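Local coordinates for GAF domain-containing protein (Thermoplasma acidophilum, PDB 4MN7) that probably reduces free methionine-R-sulfoxide to methionine, as a type II enzyme built on a GAF domain, at residues M1-A14 / D129-K141. The protein carries 1 engineered substitution. Numbering follows the deposited sequence.
Sequences MDLKEFARSQMQAA and DLMAPLVHEFFVK
Phe138 pushes its ring between Lys4, Arg8 and Met11 where the first and last helices of the GAF domain pack side by side on the antiparallel sheet, running roughly antiparallel (146°) with axes 8.9 Å apart. Lys4 sets its CD methylene over one ring face, a CH-pi contact 4.0 Å from the Phe138 centroid. Arg8 comes to the ring's edge and receives Phe138 CZ over one face of its guanidinium, 3.5 Å from NH1, the two planes being 74° apart. Met11, bent at its last torsion (chi3 -93°), brings CE to 3.4 Å from Phe138 CD2 while its SD meets Val135 CG2. An alanine in place of Phe138 would probably leave Lys4 CD and Met11 CE without the ring they pack on and the Arg8 guanidinium less firmly fixed. The CA atoms come nearest between Ala7 and Leu134, where the small Ala7 CB sits 3.4 Å from Leu134 O and also touches Glu137 CB. Leu134 packs both methyls against the Gln10 side chain, CD1 3.7 Å from Gln10 CB, and CD2 also reaches Phe6 CE2 obliquely. No hydrogen bond joins the two segments; side-chain packing holds them. Further out, Arg8 is positioned by salt bridges to Glu5, one turn earlier, and to Glu41 on strand 37-44, while Val135 and Phe138 rest on Val32 of strand 27-34. The helices also reach the dimer interface, where Phe6 packs edge-to-face with Tyr17 of the second subunit and Met131 meets that subunit's Gln10. Within the chain, Met131, bent at both chi2 and chi3, curls CE to 3.8 Å from Ala14 CB.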
# COMPACT_ATOMS: atom_id res chain seq x y z
N MET A 1 -10.73 -10.89 -6.01
CA MET A 1 -11.11 -10.36 -4.64
C MET A 1 -11.31 -8.81 -4.60
O MET A 1 -10.70 -8.04 -5.35
CB MET A 1 -10.12 -10.89 -3.54
CG MET A 1 -10.34 -10.39 -2.10
SD MET A 1 -10.29 -11.51 -0.63
CE MET A 1 -8.84 -12.55 -0.86
N ASP A 2 -12.22 -8.37 -3.74
CA ASP A 2 -12.32 -6.97 -3.38
C ASP A 2 -10.93 -6.49 -2.88
O ASP A 2 -10.45 -5.46 -3.37
CB ASP A 2 -13.44 -6.72 -2.34
CG ASP A 2 -14.20 -5.43 -2.59
OD1 ASP A 2 -13.65 -4.49 -3.22
OD2 ASP A 2 -15.36 -5.33 -2.15
N LEU A 3 -10.31 -7.25 -1.96
CA LEU A 3 -8.89 -7.03 -1.51
C LEU A 3 -7.79 -7.06 -2.58
O LEU A 3 -6.82 -6.28 -2.49
CB LEU A 3 -8.45 -8.01 -0.43
CG LEU A 3 -8.87 -7.80 1.00
CD1 LEU A 3 -8.17 -8.83 1.90
CD2 LEU A 3 -8.56 -6.38 1.42
N LYS A 4 -7.90 -7.99 -3.54
CA LYS A 4 -7.01 -7.94 -4.68
C LYS A 4 -7.20 -6.69 -5.46
O LYS A 4 -6.23 -6.10 -5.94
CB LYS A 4 -7.22 -9.12 -5.62
CG LYS A 4 -6.61 -10.41 -5.07
CD LYS A 4 -5.96 -11.27 -6.16
CE LYS A 4 -6.90 -12.27 -6.75
NZ LYS A 4 -6.35 -12.77 -8.03
N GLU A 5 -8.45 -6.26 -5.66
CA GLU A 5 -8.61 -5.04 -6.41
C GLU A 5 -8.14 -3.82 -5.60
O GLU A 5 -7.60 -2.91 -6.16
CB GLU A 5 -10.01 -4.91 -7.03
CG GLU A 5 -10.28 -6.00 -8.10
CD GLU A 5 -9.18 -6.21 -9.21
OE1 GLU A 5 -8.70 -5.24 -9.88
OE2 GLU A 5 -8.81 -7.38 -9.47
N PHE A 6 -8.32 -3.85 -4.28
CA PHE A 6 -7.77 -2.84 -3.42
C PHE A 6 -6.23 -2.83 -3.51
O PHE A 6 -5.64 -1.79 -3.77
CB PHE A 6 -8.17 -3.10 -1.97
CG PHE A 6 -7.43 -2.25 -1.00
CD1 PHE A 6 -7.73 -0.89 -0.90
CD2 PHE A 6 -6.46 -2.76 -0.18
CE1 PHE A 6 -7.03 -0.07 -0.02
CE2 PHE A 6 -5.81 -1.97 0.74
CZ PHE A 6 -6.07 -0.62 0.81
N ALA A 7 -5.62 -4.00 -3.43
CA ALA A 7 -4.17 -4.12 -3.54
C ALA A 7 -3.68 -3.62 -4.86
O ALA A 7 -2.62 -2.94 -4.95
CB ALA A 7 -3.68 -5.54 -3.28
N ARG A 8 -4.40 -3.96 -5.92
CA ARG A 8 -3.94 -3.51 -7.24
C ARG A 8 -3.99 -2.00 -7.37
O ARG A 8 -3.08 -1.42 -8.00
CB ARG A 8 -4.75 -4.17 -8.38
CG ARG A 8 -4.24 -3.78 -9.75
CD ARG A 8 -5.18 -4.18 -10.85
NE ARG A 8 -4.70 -5.44 -11.40
CZ ARG A 8 -5.24 -6.60 -11.14
NH1 ARG A 8 -6.29 -6.66 -10.39
NH2 ARG A 8 -4.72 -7.69 -11.65
N SER A 9 -5.01 -1.34 -6.77
CA SER A 9 -5.04 0.13 -6.83
C SER A 9 -3.89 0.75 -6.00
O SER A 9 -3.33 1.77 -6.40
CB SER A 9 -6.46 0.76 -6.50
OG SER A 9 -6.69 1.05 -5.14
N GLN A 10 -3.55 0.15 -4.85
CA GLN A 10 -2.34 0.57 -4.10
C GLN A 10 -1.08 0.47 -4.94
O GLN A 10 -0.29 1.39 -5.00
CB GLN A 10 -2.17 -0.24 -2.83
CG GLN A 10 -3.22 0.05 -1.78
CD GLN A 10 -3.09 1.48 -1.25
OE1 GLN A 10 -2.08 1.83 -0.66
NE2 GLN A 10 -4.10 2.29 -1.46
N MET A 11 -0.87 -0.67 -5.57
CA MET A 11 0.33 -0.89 -6.41
C MET A 11 0.36 0.10 -7.55
O MET A 11 1.39 0.68 -7.91
CB MET A 11 0.35 -2.34 -6.97
CG MET A 11 0.75 -3.37 -5.95
SD MET A 11 0.93 -5.03 -6.66
CE MET A 11 -0.66 -5.46 -6.29
N GLN A 12 -0.78 0.29 -8.15
CA GLN A 12 -0.92 1.29 -9.21
C GLN A 12 -0.55 2.71 -8.77
O GLN A 12 0.26 3.41 -9.41
CB GLN A 12 -2.36 1.23 -9.72
CG GLN A 12 -2.50 1.85 -11.08
CD GLN A 12 -1.74 1.08 -12.11
OE1 GLN A 12 -1.85 -0.14 -12.24
NE2 GLN A 12 -0.93 1.80 -12.85
N ALA A 13 -1.07 3.10 -7.61
CA ALA A 13 -0.73 4.41 -7.00
C ALA A 13 0.77 4.46 -6.67
O ALA A 13 1.41 5.48 -6.89
CB ALA A 13 -1.52 4.64 -5.71
N ALA A 14 1.34 3.36 -6.19
CA ALA A 14 2.81 3.32 -5.97
C ALA A 14 3.62 3.52 -7.28
O ALA A 14 4.61 4.27 -7.33
CB ALA A 14 3.21 2.03 -5.26
N ASP A 129 9.55 -3.17 0.76
CA ASP A 129 9.22 -3.79 2.00
C ASP A 129 7.87 -3.27 2.52
O ASP A 129 7.05 -4.05 3.02
CB ASP A 129 10.30 -3.50 3.01
CG ASP A 129 10.07 -4.16 4.30
OD1 ASP A 129 9.60 -5.35 4.32
OD2 ASP A 129 10.35 -3.51 5.33
N LEU A 130 7.63 -1.95 2.40
CA LEU A 130 6.36 -1.38 2.84
C LEU A 130 5.17 -1.90 2.01
O LEU A 130 4.07 -2.08 2.54
CB LEU A 130 6.39 0.15 2.80
CG LEU A 130 7.46 0.84 3.64
CD1 LEU A 130 7.52 2.34 3.38
CD2 LEU A 130 7.23 0.57 5.07
N MET A 131 5.40 -2.18 0.75
CA MET A 131 4.37 -2.64 -0.18
C MET A 131 4.16 -4.14 -0.15
O MET A 131 3.15 -4.64 -0.69
CB MET A 131 4.72 -2.25 -1.63
CG MET A 131 4.71 -0.72 -1.85
SD MET A 131 3.04 -0.04 -1.54
CE MET A 131 2.11 -0.78 -2.88
N ALA A 132 5.02 -4.88 0.54
CA ALA A 132 4.94 -6.34 0.43
C ALA A 132 3.60 -6.99 0.80
O ALA A 132 3.16 -7.88 0.09
CB ALA A 132 6.05 -6.99 1.18
N PRO A 133 2.95 -6.55 1.87
CA PRO A 133 1.68 -7.25 2.15
C PRO A 133 0.70 -7.07 1.05
O PRO A 133 -0.10 -7.95 0.74
CB PRO A 133 1.17 -6.54 3.44
CG PRO A 133 2.47 -6.22 4.15
CD PRO A 133 3.43 -5.81 3.06
N LEU A 134 0.73 -5.90 0.43
CA LEU A 134 -0.17 -5.65 -0.61
C LEU A 134 0.14 -6.48 -1.83
O LEU A 134 -0.75 -7.01 -2.44
CB LEU A 134 -0.19 -4.17 -0.98
CG LEU A 134 -0.78 -3.25 0.08
CD1 LEU A 134 -0.23 -1.85 -0.12
CD2 LEU A 134 -2.27 -3.29 -0.05
N VAL A 135 1.39 -6.56 -2.22
CA VAL A 135 1.81 -7.36 -3.39
C VAL A 135 1.50 -8.84 -3.11
O VAL A 135 1.15 -9.58 -3.98
CB VAL A 135 3.32 -7.28 -3.59
CG1 VAL A 135 3.80 -8.34 -4.59
CG2 VAL A 135 3.69 -5.93 -4.09
N HIS A 136 1.60 -9.22 -1.85
CA HIS A 136 1.34 -10.59 -1.45
C HIS A 136 -0.08 -11.05 -1.74
O HIS A 136 -0.33 -12.21 -1.97
CB HIS A 136 1.62 -10.75 0.04
CG HIS A 136 1.39 -12.14 0.54
ND1 HIS A 136 0.28 -12.49 1.28
CD2 HIS A 136 2.10 -13.29 0.39
CE1 HIS A 136 0.33 -13.77 1.60
NE2 HIS A 136 1.43 -14.28 1.07
N GLU A 137 -1.02 -10.14 -1.76
CA GLU A 137 -2.37 -10.51 -2.14
C GLU A 137 -2.44 -11.13 -3.51
O GLU A 137 -3.41 -11.82 -3.82
CB GLU A 137 -3.29 -9.28 -2.10
CG GLU A 137 -3.56 -8.77 -0.70
CD GLU A 137 -4.28 -9.82 0.13
OE1 GLU A 137 -5.34 -10.30 -0.34
OE2 GLU A 137 -3.79 -10.15 1.22
N PHE A 138 -1.46 -10.85 -4.37
CA PHE A 138 -1.40 -11.53 -5.69
C PHE A 138 -0.49 -12.76 -5.73
O PHE A 138 -0.47 -13.52 -6.70
CB PHE A 138 -0.99 -10.52 -6.76
CG PHE A 138 -2.09 -9.63 -7.15
CD1 PHE A 138 -3.00 -10.03 -8.08
CD2 PHE A 138 -2.26 -8.42 -6.54
CE1 PHE A 138 -4.04 -9.24 -8.48
CE2 PHE A 138 -3.33 -7.62 -6.90
CZ PHE A 138 -4.20 -8.01 -7.88
N PHE A 139 0.26 -12.98 -4.67
CA PHE A 139 1.23 -14.05 -4.69
C PHE A 139 0.49 -15.36 -4.69
O PHE A 139 -0.49 -15.50 -3.99
CB PHE A 139 2.11 -14.01 -3.47
CG PHE A 139 3.08 -15.18 -3.37
CD1 PHE A 139 4.07 -15.34 -4.32
CD2 PHE A 139 2.97 -16.12 -2.37
CE1 PHE A 139 4.99 -16.41 -4.23
CE2 PHE A 139 3.83 -17.24 -2.32
CZ PHE A 139 4.86 -17.38 -3.26
N VAL A 140 0.93 -16.30 -5.51
CA VAL A 140 0.39 -17.69 -5.52
C VAL A 140 1.53 -18.70 -5.70
O VAL A 140 2.28 -18.66 -6.69
CB VAL A 140 -0.63 -17.95 -6.64
CG1 VAL A 140 -1.34 -19.30 -6.38
CG2 VAL A 140 -1.66 -16.83 -6.74
N LYS A 141 1.67 -19.55 -4.71
CA LYS A 141 2.65 -20.61 -4.67
C LYS A 141 2.43 -21.63 -5.79
O LYS A 141 1.30 -21.92 -6.20
CB LYS A 141 2.56 -21.24 -3.29
CG LYS A 141 3.45 -22.41 -2.94
CD LYS A 141 2.79 -23.24 -1.81
CE LYS A 141 3.24 -24.70 -1.82
NZ LYS A 141 2.16 -25.66 -1.40